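Local coordinates for VP4 protein (PDB 3P06) that probably cleaves the birnavirus polyprotein as a serine protease, and is caught here in an intramolecular acyl-enzyme formed with its own C-terminus, at residues L11-M16 / F120-G125; G32-H37 / T77-V82; E60-D65 / A99-E104. All blocks are in the same frame, centred on the assembly; numbering follows the deposited sequence.

Contacts 1 and 3 lie at the active site of the protease; contact 2 is farther off. Contact 3 holds Ser102, predicted as nucleophile, whose OG is bonded covalently to Ala194 C, the end of the same chain. Contact 1 lies beside it, centres about 14 Å apart. There the Gly125 N to Ser102 O distance is 3.0 Å, a probable hydrogen bond between backbones. The side chain of Thr124 is about 3 Å from that of Lys141, the other predicted active-site residue. The strand of contact 2 still packs on both others: Val78 CG1 is 4.2 Å from Leu12 CD2, and Val78 CG2 is 4.2 Å from Trp103 CE3. Leu12 CD1 and Trp103 CB, 3.7 Å apart, also join contacts 1 and 3.

Contact 1: residues L11-M16 / F120-G125; sequences LLPVLM and FLMVTG. With SO4 (sulfate ion), chain B.
Met122, a selenomethionine, reaches past Leu11 and Leu12 to Pro13. Its CB lies 4.0 Å from Leu11 O. CG packs on Leu11 CB at 3.9 Å. The chain then turns about the CG-SE bond (chi3 88°), and this turn brings CE in against the backbone. CE sits 3.4 Å from Pro13 N and close to Leu12 C, so the tip covers the peptide link between these residues. The side chains of Met122 and Pro13 run past each other in opposite directions. Val145 of helix 138-149 and Leu153 of strand 153-155 touch both side chains.

Next to this packing, Val123 N donates to Leu11 O at 2.8 Å, the one direct hydrogen bond between the segments. A water joins Leu11 N to Leu121 O. Another bridges Pro13 O and Thr124 OG1. Thr124 CB lies 4.0 Å from Pro13 CG, the two side chains crossing at about a right angle. Thr124 OG1 is also hydrogen-bonded to Lys141 NZ. A sulfate, probably from the crystallisation liquor, is hydrogen-bonded to Lys141 NZ as well. The contact thus joins strand 9-18 to the segment beside the predicted Ser102/Lys141 pair, the serine-lysine dyad of the S50 proteases.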
ATOM      1  N   LEU A  11      -1.330  -3.868   3.078  1.00 14.23           N
ATOM      2  CA  LEU A  11      -2.343  -2.994   2.557  1.00 15.81           C
ATOM      3  C   LEU A  11      -1.987  -1.509   2.831  1.00 15.82           C
ATOM      4  O   LEU A  11      -1.425  -1.182   3.850  1.00 15.49           O
ATOM      5  CB  LEU A  11      -3.668  -3.283   3.269  1.00 15.11           C
ATOM      6  CG  LEU A  11      -4.346  -4.540   2.674  1.00 18.70           C
ATOM      7  CD1 LEU A  11      -5.482  -4.896   3.578  1.00 18.54           C
ATOM      8  CD2 LEU A  11      -4.821  -4.262   1.269  1.00 13.86           C
ATOM      9  N   LEU A  12      -2.372  -0.630   1.933  1.00 15.22           N
ATOM     10  CA  LEU A  12      -2.168   0.804   2.162  1.00 14.82           C
ATOM     11  C   LEU A  12      -3.409   1.548   1.643  1.00 15.05           C
ATOM     12  O   LEU A  12      -3.927   1.243   0.575  1.00 15.78           O
ATOM     13  CB  LEU A  12      -0.864   1.325   1.470  1.00 13.01           C
ATOM     14  CG  LEU A  12      -0.853   1.175  -0.056  1.00 14.58           C
ATOM     15  CD1 LEU A  12      -0.838   2.570  -0.688  1.00 12.74           C
ATOM     16  CD2 LEU A  12       0.393   0.364  -0.593  1.00 12.55           C
ATOM     17  N   PRO A  13      -3.863   2.543   2.394  1.00 17.08           N
ATOM     18  CA  PRO A  13      -5.017   3.340   1.963  1.00 17.94           C
ATOM     19  C   PRO A  13      -4.651   4.390   0.906  1.00 16.43           C
ATOM     20  O   PRO A  13      -3.540   4.907   0.912  1.00 16.31           O
ATOM     21  CB  PRO A  13      -5.494   4.013   3.284  1.00 19.00           C
ATOM     22  CG  PRO A  13      -4.243   4.231   4.043  1.00 20.63           C
ATOM     23  CD  PRO A  13      -3.361   2.972   3.721  1.00 17.40           C
ATOM     24  N   VAL A  14      -5.570   4.657  -0.018  1.00 16.40           N
ATOM     25  CA  VAL A  14      -5.413   5.749  -0.971  1.00 16.63           C
ATOM     26  C   VAL A  14      -6.671   6.583  -0.998  1.00 17.80           C
ATOM     27  O   VAL A  14      -7.749   6.110  -0.664  1.00 18.39           O
ATOM     28  CB  VAL A  14      -5.090   5.258  -2.442  1.00 15.28           C
ATOM     29  CG1 VAL A  14      -3.810   4.502  -2.426  1.00 14.53           C
ATOM     30  CG2 VAL A  14      -6.311   4.382  -3.039  1.00 15.92           C
ATOM     31  N   LEU A  15      -6.525   7.831  -1.411  1.00 18.55           N
ATOM     32  CA  LEU A  15      -7.646   8.746  -1.581  1.00 21.47           C
ATOM     33  C   LEU A  15      -7.773   9.169  -3.037  1.00 23.38           C
ATOM     34  O   LEU A  15      -6.759   9.282  -3.704  1.00 24.06           O
ATOM     35  CB  LEU A  15      -7.431   9.993  -0.723  1.00 21.78           C
ATOM     36  CG  LEU A  15      -7.275   9.743   0.784  1.00 23.25           C
ATOM     37  CD1 LEU A  15      -7.061  11.137   1.425  1.00 23.24           C
ATOM     38  CD2 LEU A  15      -8.491   9.081   1.384  1.00 18.49           C
HETATM   39  N   MSE A  16      -9.002   9.389  -3.519  1.00 26.76           N
HETATM   40  CA  MSE A  16      -9.299   9.705  -4.911  1.00 31.63           C
HETATM   41  C   MSE A  16     -10.228  10.870  -4.953  1.00 36.39           C
HETATM   42  O   MSE A  16     -11.208  10.915  -4.189  1.00 37.97           O
HETATM   43  CB  MSE A  16      -9.939   8.534  -5.666  1.00 32.98           C
HETATM   44  CG  MSE A  16      -8.906   7.443  -5.949  1.00 38.70           C
HETATM   45 SE   MSE A  16      -9.547   5.592  -6.217  1.00 61.56          SE
HETATM   46  CE  MSE A  16     -10.357   5.332  -4.430  1.00 53.63           C
ATOM     47  N   PHE A 120      -3.442  -7.963   9.361  1.00 18.55           N
ATOM     48  CA  PHE A 120      -4.728  -7.304   9.352  1.00 19.80           C
ATOM     49  C   PHE A 120      -4.487  -5.900   9.866  1.00 19.47           C
ATOM     50  O   PHE A 120      -4.800  -5.599  11.017  1.00 20.17           O
ATOM     51  CB  PHE A 120      -5.683  -8.074  10.235  1.00 19.90           C
ATOM     52  CG  PHE A 120      -7.075  -7.543  10.236  1.00 19.23           C
ATOM     53  CD1 PHE A 120      -7.833  -7.549   9.086  1.00 20.10           C
ATOM     54  CD2 PHE A 120      -7.652  -7.054  11.431  1.00 19.51           C
ATOM     55  CE1 PHE A 120      -9.146  -7.031   9.086  1.00 21.20           C
ATOM     56  CE2 PHE A 120      -8.986  -6.527  11.410  1.00 20.06           C
ATOM     57  CZ  PHE A 120      -9.710  -6.558  10.257  1.00 16.76           C
ATOM     58  N   LEU A 121      -3.909  -5.057   9.010  1.00 18.34           N
ATOM     59  CA  LEU A 121      -3.513  -3.751   9.415  1.00 19.40           C
ATOM     60  C   LEU A 121      -3.120  -3.014   8.155  1.00 20.44           C
ATOM     61  O   LEU A 121      -2.408  -3.565   7.308  1.00 24.05           O
ATOM     62  CB  LEU A 121      -2.292  -3.851  10.328  1.00 20.60           C
ATOM     63  CG  LEU A 121      -1.781  -2.536  10.940  1.00 21.84           C
ATOM     64  CD1 LEU A 121      -2.685  -2.063  12.020  1.00 21.44           C
ATOM     65  CD2 LEU A 121      -0.353  -2.640  11.487  1.00 21.82           C
HETATM   66  N   MSE A 122      -3.543  -1.778   8.007  1.00 17.99           N
HETATM   67  CA  MSE A 122      -3.156  -1.021   6.822  1.00 16.00           C
HETATM   68  C   MSE A 122      -2.015  -0.123   7.250  1.00 16.43           C
HETATM   69  O   MSE A 122      -1.909   0.247   8.447  1.00 16.20           O
HETATM   70  CB  MSE A 122      -4.320  -0.158   6.336  1.00 14.66           C
HETATM   71  CG  MSE A 122      -5.526  -1.021   5.904  1.00 16.09           C
HETATM   72 SE   MSE A 122      -6.853   0.223   5.084  1.00 24.15          SE
HETATM   73  CE  MSE A 122      -6.083   0.079   3.302  1.00 12.02           C
ATOM     74  N   VAL A 123      -1.177   0.255   6.298  1.00 15.68           N
ATOM     75  CA  VAL A 123      -0.037   1.078   6.679  1.00 17.58           C
ATOM     76  C   VAL A 123       0.104   2.286   5.742  1.00 16.28           C
ATOM     77  O   VAL A 123      -0.030   2.131   4.548  1.00 16.35           O
ATOM     78  CB  VAL A 123       1.241   0.184   6.670  1.00 19.53           C
ATOM     79  CG1 VAL A 123       2.508   1.037   6.821  1.00 20.98           C
ATOM     80  CG2 VAL A 123       1.150  -0.937   7.800  1.00 20.07           C
ATOM     81  N   THR A 124       0.360   3.481   6.246  1.00 16.78           N
ATOM     82  CA  THR A 124       0.570   4.628   5.334  1.00 17.45           C
ATOM     83  C   THR A 124       1.816   5.402   5.767  1.00 18.24           C
ATOM     84  O   THR A 124       2.046   5.596   6.979  1.00 17.49           O
ATOM     85  CB  THR A 124      -0.716   5.611   5.265  1.00 17.76           C
ATOM     86  OG1 THR A 124      -0.577   6.582   4.203  1.00 22.98           O
ATOM     87  CG2 THR A 124      -0.890   6.392   6.539  1.00 18.34           C
ATOM     88  N   GLY A 125       2.550   5.931   4.784  1.00 19.22           N
ATOM     89  CA  GLY A 125       3.589   6.910   5.041  1.00 18.71           C
ATOM     90  C   GLY A 125       4.738   6.781   4.050  1.00 21.08           C
ATOM     91  O   GLY A 125       4.942   5.722   3.464  1.00 20.13           O
TER
HETATM   92  S   SO4 B 100       0.157  10.091   4.585  1.00 31.49           S
HETATM   93  O1  SO4 B 100       1.157   9.111   4.929  1.00 34.57           O
HETATM   94  O2  SO4 B 100      -0.987   9.885   5.473  1.00 31.23           O
HETATM   95  O3  SO4 B 100       0.746  11.393   4.811  1.00 35.42           O
HETATM   96  O4  SO4 B 100      -0.278  10.101   3.211  1.00 28.60           O
HETATM   97  O   HOH W   1      -1.812  -5.264   5.478  1.00 10.54           O
HETATM   98  O   HOH W   2      -1.298   5.551   1.916  1.00 17.41           O

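Contact 2: residues G32-H37 / T77-V82; sequences GDLSEH and TVLPVV
Gly32 and Thr77 meet first. Gly32 O accepts a hydrogen bond from Thr77 OG1 at 2.7 Å. The hydroxyl lies in the carbonyl plane, on a lone pair. Asp33 points away from the strand and folds the loop on itself. Its OD2 takes Ser35 N at 3.0 Å, which makes an Asx turn. The same oxygen takes Ser35 OG at 2.7 Å through its syn lone pair. Two donors from one residue therefore hold the carboxylate.

Leu34 turns back toward the strand. Its N donates to Thr77 OG1 at 2.8 Å, and the bond is almost straight (176°). The threonine hydroxyl thus gives to one loop peptide and receives from another. Chi1 of -60° sets OG1 beside its own backbone N and leaves CG2 to pack on Leu34 C and CB. The loop follows strand 21-31, which runs antiparallel to strand 75-81 in the mixed sheet. Backbone bonds from Gly32 to Ala75 and from Thr77 to Val30 belong to that pairing. With its two bonds, Thr77 OG1 ties down the loop just after strand 21-31 ends.

Further along, Leu34 CB lies 3.9 Å from Leu79 CD1. Leu34 CD2 also meets this methyl, and the two leucine side chains cross at about a right angle. Residues 35-37 form a 3-10 turn, with His37 N bonded to Leu34 O at 2.8 Å. Glu36 CG lies 3.6 Å above one face of the His37 ring, nearer the ring's margin than its centre. His37 closes the segment over Leu79, whose CD2 is 4.2 Å from His37 C. His37 NE2 is hydrogen-bonded to a glycerol, probably from the crystallisation liquor, while His37 O accepts from Gln95 NE2.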
ATOM      1  N   GLY A  32       6.701  -9.860  -4.753  1.00 21.52           N
ATOM      2  CA  GLY A  32       6.880 -10.484  -6.060  1.00 21.59           C
ATOM      3  C   GLY A  32       6.567  -9.522  -7.221  1.00 22.20           C
ATOM      4  O   GLY A  32       6.076  -8.384  -7.038  1.00 20.30           O
ATOM      5  N   ASP A  33       6.894 -10.009  -8.411  1.00 21.51           N
ATOM      6  CA  ASP A  33       6.691  -9.321  -9.618  1.00 22.57           C
ATOM      7  C   ASP A  33       5.299  -9.746 -10.167  1.00 22.49           C
ATOM      8  O   ASP A  33       5.155 -10.818 -10.790  1.00 20.37           O
ATOM      9  CB  ASP A  33       7.859  -9.610 -10.622  1.00 22.38           C
ATOM     10  CG  ASP A  33       7.519  -9.160 -12.103  1.00 24.20           C
ATOM     11  OD1 ASP A  33       8.319  -9.493 -13.046  1.00 25.10           O
ATOM     12  OD2 ASP A  33       6.503  -8.432 -12.340  1.00 23.21           O
ATOM     13  N   LEU A  34       4.320  -8.866  -9.994  1.00 19.58           N
ATOM     14  CA  LEU A  34       2.959  -9.099 -10.504  1.00 19.77           C
ATOM     15  C   LEU A  34       2.620  -8.064 -11.583  1.00 19.92           C
ATOM     16  O   LEU A  34       1.438  -7.795 -11.821  1.00 17.88           O
ATOM     17  CB  LEU A  34       1.936  -9.073  -9.343  1.00 21.43           C
ATOM     18  CG  LEU A  34       1.884 -10.379  -8.448  1.00 25.76           C
ATOM     19  CD1 LEU A  34       3.076 -10.527  -7.453  1.00 25.73           C
ATOM     20  CD2 LEU A  34       0.585 -10.387  -7.632  1.00 29.01           C
ATOM     21  N   SER A  35       3.658  -7.563 -12.315  1.00 19.16           N
ATOM     22  CA  SER A  35       3.450  -6.451 -13.280  1.00 19.81           C
ATOM     23  C   SER A  35       2.516  -6.852 -14.429  1.00 21.60           C
ATOM     24  O   SER A  35       1.964  -5.997 -15.105  1.00 20.53           O
ATOM     25  CB  SER A  35       4.760  -6.035 -13.892  1.00 20.92           C
ATOM     26  OG  SER A  35       5.385  -7.195 -14.499  1.00 24.82           O
ATOM     27  N   GLU A  36       2.300  -8.158 -14.635  1.00 21.80           N
ATOM     28  CA  GLU A  36       1.382  -8.574 -15.671  1.00 24.41           C
ATOM     29  C   GLU A  36      -0.085  -8.265 -15.269  1.00 23.85           C
ATOM     30  O   GLU A  36      -0.974  -8.325 -16.093  1.00 25.14           O
ATOM     31  CB  GLU A  36       1.593 -10.062 -15.996  1.00 26.25           C
ATOM     32  CG  GLU A  36       1.048 -11.009 -14.867  1.00 30.30           C
ATOM     33  CD  GLU A  36       2.083 -11.282 -13.668  1.00 40.71           C
ATOM     34  OE1 GLU A  36       3.222 -10.648 -13.603  1.00 33.13           O
ATOM     35  OE2 GLU A  36       1.716 -12.159 -12.792  1.00 43.17           O
ATOM     36  N   HIS A  37      -0.342  -7.933 -14.008  1.00 21.39           N
ATOM     37  CA  HIS A  37      -1.691  -7.570 -13.583  1.00 22.23           C
ATOM     38  C   HIS A  37      -1.941  -6.052 -13.554  1.00 23.39           C
ATOM     39  O   HIS A  37      -3.064  -5.585 -13.272  1.00 23.71           O
ATOM     40  CB  HIS A  37      -1.990  -8.219 -12.235  1.00 22.36           C
ATOM     41  CG  HIS A  37      -1.918  -9.713 -12.304  1.00 24.40           C
ATOM     42  ND1 HIS A  37      -2.833 -10.457 -13.021  1.00 26.36           N
ATOM     43  CD2 HIS A  37      -0.977 -10.590 -11.866  1.00 24.70           C
ATOM     44  CE1 HIS A  37      -2.516 -11.743 -12.950  1.00 28.72           C
ATOM     45  NE2 HIS A  37      -1.398 -11.853 -12.244  1.00 30.33           N
ATOM     46  N   THR A  77       5.175  -5.329  -6.026  1.00 16.17           N
ATOM     47  CA  THR A  77       4.289  -4.735  -7.021  1.00 15.73           C
ATOM     48  C   THR A  77       3.197  -4.075  -6.213  1.00 17.33           C
ATOM     49  O   THR A  77       2.687  -4.722  -5.309  1.00 17.12           O
ATOM     50  CB  THR A  77       3.675  -5.827  -7.907  1.00 16.79           C
ATOM     51  OG1 THR A  77       4.760  -6.506  -8.544  1.00 14.66           O
ATOM     52  CG2 THR A  77       2.685  -5.207  -9.035  1.00 14.84           C
ATOM     53  N   VAL A  78       2.874  -2.795  -6.514  1.00 14.82           N
ATOM     54  CA  VAL A  78       1.822  -2.083  -5.812  1.00 16.14           C
ATOM     55  C   VAL A  78       0.605  -2.178  -6.700  1.00 15.77           C
ATOM     56  O   VAL A  78       0.651  -1.721  -7.864  1.00 17.82           O
ATOM     57  CB  VAL A  78       2.288  -0.618  -5.545  1.00 15.88           C
ATOM     58  CG1 VAL A  78       1.362   0.074  -4.663  1.00 19.61           C
ATOM     59  CG2 VAL A  78       3.659  -0.689  -4.745  1.00 15.47           C
ATOM     60  N   LEU A  79      -0.472  -2.807  -6.209  1.00 13.00           N
ATOM     61  CA  LEU A  79      -1.644  -3.043  -7.080  1.00 14.05           C
ATOM     62  C   LEU A  79      -2.855  -2.534  -6.354  1.00 12.73           C
ATOM     63  O   LEU A  79      -2.941  -2.658  -5.150  1.00 13.11           O
ATOM     64  CB  LEU A  79      -1.817  -4.577  -7.342  1.00 15.43           C
ATOM     65  CG  LEU A  79      -0.803  -5.225  -8.292  1.00 21.10           C
ATOM     66  CD1 LEU A  79      -1.003  -6.757  -8.310  1.00 25.69           C
ATOM     67  CD2 LEU A  79      -0.959  -4.683  -9.740  1.00 16.01           C
ATOM     68  N   PRO A  80      -3.804  -1.976  -7.078  1.00 13.01           N
ATOM     69  CA  PRO A  80      -5.061  -1.704  -6.433  1.00 13.14           C
ATOM     70  C   PRO A  80      -5.799  -2.997  -6.000  1.00 15.08           C
ATOM     71  O   PRO A  80      -5.761  -3.980  -6.725  1.00 15.25           O
ATOM     72  CB  PRO A  80      -5.896  -1.070  -7.532  1.00 13.65           C
ATOM     73  CG  PRO A  80      -5.325  -1.548  -8.832  1.00 14.44           C
ATOM     74  CD  PRO A  80      -3.822  -1.777  -8.544  1.00 13.08           C
ATOM     75  N   VAL A  81      -6.566  -2.953  -4.908  1.00 14.12           N
ATOM     76  CA  VAL A  81      -7.319  -4.142  -4.485  1.00 14.94           C
ATOM     77  C   VAL A  81      -8.691  -3.707  -4.071  1.00 15.26           C
ATOM     78  O   VAL A  81      -8.865  -2.610  -3.475  1.00 15.05           O
ATOM     79  CB  VAL A  81      -6.618  -4.906  -3.336  1.00 16.27           C
ATOM     80  CG1 VAL A  81      -5.189  -5.318  -3.752  1.00 15.31           C
ATOM     81  CG2 VAL A  81      -6.552  -4.089  -2.055  1.00 16.55           C
ATOM     82  N   VAL A  82      -9.696  -4.504  -4.404  1.00 15.58           N
ATOM     83  CA  VAL A  82     -11.037  -4.162  -3.920  1.00 14.90           C
ATOM     84  C   VAL A  82     -11.440  -5.108  -2.800  1.00 16.08           C
ATOM     85  O   VAL A  82     -12.482  -4.894  -2.143  1.00 14.80           O
ATOM     86  CB  VAL A  82     -12.111  -4.156  -5.080  1.00 17.42           C
ATOM     87  CG1 VAL A  82     -11.892  -2.930  -6.006  1.00 17.84           C
ATOM     88  CG2 VAL A  82     -12.132  -5.483  -5.935  1.00 15.59           C
TER

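Contact 3: residues E60-D65 / A99-E104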
ATOM      1  N   GLU A  60       4.628   8.128 -13.246  1.00 27.45           N
ATOM      2  CA  GLU A  60       5.404   9.405 -13.221  1.00 31.59           C
ATOM      3  C   GLU A  60       5.128  10.355 -12.035  1.00 30.62           C
ATOM      4  O   GLU A  60       5.970  11.236 -11.713  1.00 31.74           O
ATOM      5  CB  GLU A  60       5.162  10.234 -14.507  1.00 33.17           C
ATOM      6  CG  GLU A  60       5.904   9.717 -15.745  1.00 43.69           C
ATOM      7  CD  GLU A  60       7.450   9.645 -15.592  1.00 52.58           C
ATOM      8  OE1 GLU A  60       8.112  10.703 -15.770  1.00 55.89           O
ATOM      9  OE2 GLU A  60       7.990   8.523 -15.332  1.00 53.89           O
HETATM   10  N   MSE A  61       3.945  10.221 -11.435  1.00 27.92           N
HETATM   11  CA  MSE A  61       3.564  11.029 -10.291  1.00 27.50           C
HETATM   12  C   MSE A  61       4.093  10.540  -8.973  1.00 26.76           C
HETATM   13  O   MSE A  61       3.687  10.999  -7.907  1.00 29.35           O
HETATM   14  CB  MSE A  61       2.048  11.177 -10.234  1.00 27.15           C
HETATM   15  CG  MSE A  61       1.595  12.166 -11.309  1.00 32.14           C
HETATM   16 SE   MSE A  61      -0.355  12.269 -11.386  1.00 41.31          SE
HETATM   17  CE  MSE A  61      -0.657  13.557  -9.902  1.00 37.96           C
ATOM     18  N   VAL A  62       4.951   9.544  -9.008  1.00 25.30           N
ATOM     19  CA  VAL A  62       5.602   9.085  -7.794  1.00 23.03           C
ATOM     20  C   VAL A  62       6.981   9.652  -7.796  1.00 23.49           C
ATOM     21  O   VAL A  62       7.556   9.740  -8.859  1.00 22.77           O
ATOM     22  CB  VAL A  62       5.689   7.521  -7.830  1.00 22.65           C
ATOM     23  CG1 VAL A  62       6.524   7.037  -6.666  1.00 19.92           C
ATOM     24  CG2 VAL A  62       4.228   6.929  -7.840  1.00 18.74           C
ATOM     25  N   ASN A  63       7.539  10.031  -6.655  1.00 24.09           N
ATOM     26  CA  ASN A  63       8.940  10.506  -6.629  1.00 25.65           C
ATOM     27  C   ASN A  63       9.838   9.272  -6.751  1.00 26.95           C
ATOM     28  O   ASN A  63      10.047   8.549  -5.746  1.00 25.60           O
ATOM     29  CB  ASN A  63       9.248  11.206  -5.296  1.00 25.55           C
ATOM     30  CG  ASN A  63      10.655  11.854  -5.262  1.00 30.85           C
ATOM     31  OD1 ASN A  63      11.599  11.457  -5.966  1.00 29.88           O
ATOM     32  ND2 ASN A  63      10.786  12.850  -4.429  1.00 31.74           N
ATOM     33  N   ILE A  64      10.369   9.033  -7.955  1.00 28.01           N
ATOM     34  CA  ILE A  64      11.148   7.833  -8.197  1.00 30.09           C
ATOM     35  C   ILE A  64      12.505   7.830  -7.474  1.00 30.33           C
ATOM     36  O   ILE A  64      12.949   6.774  -7.025  1.00 28.39           O
ATOM     37  CB  ILE A  64      11.357   7.528  -9.719  1.00 31.89           C
ATOM     38  CG1 ILE A  64      10.024   7.618 -10.474  1.00 34.75           C
ATOM     39  CG2 ILE A  64      11.934   6.092  -9.876  1.00 28.82           C
ATOM     40  CD1 ILE A  64       9.038   6.468 -10.107  1.00 37.35           C
ATOM     41  N   ASP A  65      13.134   9.008  -7.370  1.00 32.05           N
ATOM     42  CA  ASP A  65      14.381   9.177  -6.615  1.00 33.90           C
ATOM     43  C   ASP A  65      14.249   8.729  -5.157  1.00 32.36           C
ATOM     44  O   ASP A  65      15.164   8.116  -4.624  1.00 32.82           O
ATOM     45  CB  ASP A  65      14.857  10.654  -6.634  1.00 36.50           C
ATOM     46  CG  ASP A  65      15.309  11.124  -8.036  1.00 43.15           C
ATOM     47  OD1 ASP A  65      15.489  10.270  -8.933  1.00 47.93           O
ATOM     48  OD2 ASP A  65      15.487  12.352  -8.255  1.00 49.64           O
ATOM     49  N   ALA A  99      -0.178   7.679  -7.417  1.00 21.00           N
ATOM     50  CA  ALA A  99       0.573   8.935  -7.267  1.00 22.03           C
ATOM     51  C   ALA A  99       1.130   9.063  -5.878  1.00 22.34           C
ATOM     52  O   ALA A  99       0.549   8.538  -4.942  1.00 22.19           O
ATOM     53  CB  ALA A  99      -0.344  10.162  -7.590  1.00 23.06           C
ATOM     54  N   PHE A 100       2.278   9.757  -5.764  1.00 24.79           N
ATOM     55  CA  PHE A 100       2.914  10.157  -4.497  1.00 23.93           C
ATOM     56  C   PHE A 100       3.600   8.982  -3.805  1.00 22.69           C
ATOM     57  O   PHE A 100       3.811   7.951  -4.430  1.00 22.78           O
ATOM     58  CB  PHE A 100       1.918  10.902  -3.617  1.00 27.65           C
ATOM     59  CG  PHE A 100       0.982  11.847  -4.402  1.00 33.89           C
ATOM     60  CD1 PHE A 100       1.363  12.394  -5.639  1.00 44.07           C
ATOM     61  CD2 PHE A 100      -0.261  12.169  -3.907  1.00 40.72           C
ATOM     62  CE1 PHE A 100       0.477  13.263  -6.383  1.00 50.33           C
ATOM     63  CE2 PHE A 100      -1.138  13.027  -4.600  1.00 44.97           C
ATOM     64  CZ  PHE A 100      -0.777  13.574  -5.853  1.00 47.54           C
ATOM     65  N   ASN A 101       3.967   9.116  -2.541  1.00 20.87           N
ATOM     66  CA  ASN A 101       4.948   8.211  -1.992  1.00 21.45           C
ATOM     67  C   ASN A 101       4.498   7.591  -0.670  1.00 21.20           C
ATOM     68  O   ASN A 101       5.280   6.924   0.019  1.00 21.37           O
ATOM     69  CB  ASN A 101       6.314   8.934  -1.854  1.00 21.19           C
ATOM     70  CG  ASN A 101       7.055   9.011  -3.183  1.00 23.46           C
ATOM     71  OD1 ASN A 101       6.672   9.798  -4.036  1.00 24.58           O
ATOM     72  ND2 ASN A 101       8.111   8.153  -3.393  1.00 21.51           N
ATOM     73  N   SER A 102       3.231   7.795  -0.323  1.00 20.28           N
ATOM     74  CA  SER A 102       2.692   7.231   0.903  1.00 21.08           C
ATOM     75  C   SER A 102       2.503   5.663   0.932  1.00 18.33           C
ATOM     76  O   SER A 102       2.093   5.108   1.953  1.00 18.49           O
ATOM     77  CB  SER A 102       1.378   7.931   1.187  1.00 20.91           C
ATOM     78  OG  SER A 102       0.402   7.406   0.246  1.00 27.51           O
ATOM     79  N   TRP A 103       2.820   4.976  -0.172  1.00 17.68           N
ATOM     80  CA  TRP A 103       2.817   3.495  -0.312  1.00 16.66           C
ATOM     81  C   TRP A 103       4.156   2.920   0.206  1.00 17.29           C
ATOM     82  O   TRP A 103       4.303   1.708   0.375  1.00 15.42           O
ATOM     83  CB  TRP A 103       2.656   3.092  -1.801  1.00 16.71           C
ATOM     84  CG  TRP A 103       3.668   3.787  -2.690  1.00 17.52           C
ATOM     85  CD1 TRP A 103       3.504   4.970  -3.369  1.00 20.21           C
ATOM     86  CD2 TRP A 103       4.991   3.345  -2.965  1.00 16.09           C
ATOM     87  NE1 TRP A 103       4.640   5.275  -4.050  1.00 17.59           N
ATOM     88  CE2 TRP A 103       5.584   4.306  -3.797  1.00 20.11           C
ATOM     89  CE3 TRP A 103       5.751   2.209  -2.566  1.00 16.89           C
ATOM     90  CZ2 TRP A 103       6.933   4.181  -4.278  1.00 20.21           C
ATOM     91  CZ3 TRP A 103       7.095   2.077  -3.037  1.00 17.53           C
ATOM     92  CH2 TRP A 103       7.681   3.084  -3.848  1.00 18.56           C
ATOM     93  N   GLU A 104       5.134   3.787   0.469  1.00 17.21           N
ATOM     94  CA  GLU A 104       6.502   3.278   0.775  1.00 18.65           C
ATOM     95  C   GLU A 104       6.620   2.528   2.090  1.00 19.08           C
ATOM     96  O   GLU A 104       7.392   1.579   2.162  1.00 21.50           O
ATOM     97  CB  GLU A 104       7.527   4.429   0.784  1.00 19.14           C
ATOM     98  CG  GLU A 104       7.629   5.111  -0.573  1.00 19.63           C
ATOM     99  CD  GLU A 104       8.685   6.245  -0.583  1.00 26.29           C
ATOM    100  OE1 GLU A 104       8.908   6.874   0.497  1.00 21.39           O
ATOM    101  OE2 GLU A 104       9.291   6.505  -1.682  1.00 24.49           O
TER
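The amide of Asn101 faces the backbone of Asn63 and uses both of its ends. Asn101 OD1 accepts from Asn63 N at 2.8 Å, with the N-H in the carbonyl plane on a lone pair. Asn101 ND2 donates to Asn63 O at 3.1 Å. Its second N-H goes to Glu104 OE2 at 2.7 Å, which it meets from above the carboxylate plane. Both of these acceptors lie near the amide plane, so the three bonds fix the rotation of the group. Asn63 in turn caps the helix that follows: its OD1 accepts from Glu66 N.

Asn101 to Glu104 form a type I beta turn, with Glu104 N bonded to Asn101 O. The turn carries Ser102, the predicted nucleophile, seen here as an ester with the C-terminal Ala194. The Asn101 amide ties this turn to the start of helix 64-67.

Val62 and Trp103 cross at about a right angle. Val62 CG1 comes in at the edge of the indole, in its plane, 3.7 Å from CZ2. Trp103 NE1 makes a weak bond back to Phe100 O.

Met61, a selenomethionine, lies alongside Phe100, both side chains pointing the same way. Its CE is 3.7 Å from Phe100 CE1. Ala99 CB sits over one face of the phenyl ring, displaced from the ring centre, and touches Met61 CB at 3.7 Å. Phe100 N donates to Met61 O at 2.8 Å from well above the carbonyl plane (43° out of it).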